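Local coordinates for tyrosine specific protein phosphatase, putative (Trypanosoma brucei, PDB 3M4U), which is a protein tyrosine phosphatase that acts as a life cycle switch in this trypanosome and dephosphorylates a nucleolar protein, at residues 86-91 against 246-251. Residues are numbered along the deposited sequence; the frame is centred on the assembly and turned at random.
Sequences LDLPHT and LLHIER
In this protein tyrosine phosphatase domain, the connection between antiparallel strands 81-84 and 92-95 rests on the C-terminal turn of helix 234-250, with Leu88 and Pro89 meeting Leu247, His248 and Arg251. No hydrogen bond joins residues 86-91 to 246-251, and the two sides together bury 210 Å², so the evidence points to a small, mainly apolar surface contact. Leu247 is its buried element. With CG anti to the backbone N (chi1 -173°), its side chain heads for the loop and splits its methyls between two partners. CD1 makes a close methyl contact, 3.3 Å from Leu88 CD2, the two side chains running antiparallel alongside one another, whereas CD2 points at the CD corner of the Pro89 ring, 3.9 Å from Pro89 CD. The same Leu88 methyl also approaches the His248 ring at its edge, near the ring plane, with CD2 4.2 Å from CE1; His248 ND1 is hydrogen-bonded to Ala244 O, which helps hold that ring in position. Arg251, where the chain departs from helical backbone angles, runs back over Leu247, extended from CG to NE. Leu247 CD1 lies 3.5 Å off the guanidinium plane, displaced from its centre, and Arg251 NH2 stands 3.6 Å from Pro89 CD. Asp87 carries the opposite charge, but its OD2 is 5.5 Å from Arg251 NH1, so any attraction is probably weak and long-range. Around this contact, Leu88 also touches Tyr243 and Ala244 one turn earlier on helix 234-250, Leu86 extends to Ala265 and Lys269 of helix 258-269, and Leu246 and Ile249 pack on helix 277-290.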
# COMPACT_ATOMS: atom_id res chain seq x y z
N LEU A 86 -11.60 6.32 2.89
CA LEU A 86 -12.74 6.02 2.02
C LEU A 86 -13.95 5.66 2.88
O LEU A 86 -14.78 4.81 2.51
CB LEU A 86 -12.39 4.89 1.05
CG LEU A 86 -11.13 5.02 0.16
CD1 LEU A 86 -10.66 3.65 -0.33
CD2 LEU A 86 -11.33 5.97 -1.00
N ASP A 87 -14.04 6.32 4.03
CA ASP A 87 -15.07 6.06 5.02
C ASP A 87 -15.31 4.59 5.29
O ASP A 87 -16.43 4.09 5.13
CB ASP A 87 -16.39 6.76 4.66
CG ASP A 87 -17.35 6.81 5.85
OD1 ASP A 87 -16.87 6.94 7.01
OD2 ASP A 87 -18.58 6.72 5.63
N LEU A 88 -14.27 3.89 5.71
CA LEU A 88 -14.40 2.49 6.12
C LEU A 88 -13.94 2.35 7.57
O LEU A 88 -13.46 3.31 8.16
CB LEU A 88 -13.57 1.60 5.22
CG LEU A 88 -13.61 1.91 3.72
CD1 LEU A 88 -12.22 1.74 3.13
CD2 LEU A 88 -14.64 1.05 2.97
N PRO A 89 -14.10 1.15 8.15
CA PRO A 89 -13.57 0.91 9.49
C PRO A 89 -12.12 1.38 9.59
O PRO A 89 -11.72 1.94 10.61
CB PRO A 89 -13.64 -0.61 9.63
CG PRO A 89 -14.79 -1.01 8.78
CD PRO A 89 -14.84 -0.02 7.63
N HIS A 90 -11.35 1.17 8.53
CA HIS A 90 -9.94 1.57 8.51
C HIS A 90 -9.67 2.71 7.53
O HIS A 90 -10.31 2.83 6.47
CB HIS A 90 -9.06 0.39 8.14
CG HIS A 90 -9.18 -0.77 9.08
ND1 HIS A 90 -8.78 -0.71 10.39
CD2 HIS A 90 -9.66 -2.02 8.89
CE1 HIS A 90 -9.00 -1.87 10.97
NE2 HIS A 90 -9.53 -2.69 10.08
N THR A 91 -8.70 3.55 7.90
CA THR A 91 -8.11 4.50 6.96
C THR A 91 -6.68 4.03 6.67
O THR A 91 -6.12 3.24 7.44
CB THR A 91 -8.14 5.97 7.49
OG1 THR A 91 -7.29 6.11 8.63
CG2 THR A 91 -9.55 6.37 7.88
N LEU A 246 -14.51 -5.29 -0.93
CA LEU A 246 -15.01 -6.38 -0.10
C LEU A 246 -15.91 -5.82 0.99
O LEU A 246 -16.96 -6.38 1.31
CB LEU A 246 -13.86 -7.13 0.58
CG LEU A 246 -13.07 -8.09 -0.29
CD1 LEU A 246 -12.31 -9.07 0.60
CD2 LEU A 246 -14.02 -8.84 -1.21
N LEU A 247 -15.47 -4.71 1.56
CA LEU A 247 -16.21 -4.06 2.62
C LEU A 247 -17.61 -3.70 2.10
O LEU A 247 -18.60 -4.04 2.75
CB LEU A 247 -15.43 -2.82 3.07
CG LEU A 247 -15.86 -2.00 4.28
CD1 LEU A 247 -17.01 -1.08 3.89
CD2 LEU A 247 -16.23 -2.90 5.46
N HIS A 248 -17.69 -3.06 0.94
CA HIS A 248 -18.97 -2.79 0.27
C HIS A 248 -19.83 -4.04 0.06
O HIS A 248 -21.06 -3.96 0.09
CB HIS A 248 -18.75 -2.11 -1.08
CG HIS A 248 -18.37 -0.67 -0.99
ND1 HIS A 248 -17.35 -0.21 -0.19
CD2 HIS A 248 -18.87 0.43 -1.62
CE1 HIS A 248 -17.24 1.10 -0.32
NE2 HIS A 248 -18.15 1.51 -1.19
N ILE A 249 -19.20 -5.17 -0.20
CA ILE A 249 -19.92 -6.42 -0.32
C ILE A 249 -20.52 -6.87 1.02
O ILE A 249 -21.70 -7.20 1.10
CB ILE A 249 -19.03 -7.53 -0.88
CG1 ILE A 249 -18.52 -7.14 -2.26
CG2 ILE A 249 -19.80 -8.83 -0.96
CD1 ILE A 249 -17.70 -8.23 -2.90
N GLU A 250 -19.70 -6.87 2.06
CA GLU A 250 -20.15 -7.25 3.40
C GLU A 250 -21.26 -6.34 3.93
O GLU A 250 -22.11 -6.78 4.69
CB GLU A 250 -18.97 -7.28 4.38
CG GLU A 250 -18.04 -8.47 4.14
CD GLU A 250 -16.65 -8.30 4.75
OE1 GLU A 250 -16.45 -7.34 5.54
OE2 GLU A 250 -15.75 -9.11 4.43
N ARG A 251 -21.25 -5.07 3.52
CA ARG A 251 -22.30 -4.13 3.92
C ARG A 251 -23.49 -4.12 2.97
O ARG A 251 -24.30 -3.19 2.99
CB ARG A 251 -21.73 -2.72 4.02
CG ARG A 251 -20.82 -2.52 5.22
CD ARG A 251 -20.39 -1.08 5.34
NE ARG A 251 -19.63 -0.86 6.56
CZ ARG A 251 -19.04 0.28 6.86
NH1 ARG A 251 -19.10 1.30 6.01
NH2 ARG A 251 -18.37 0.40 8.01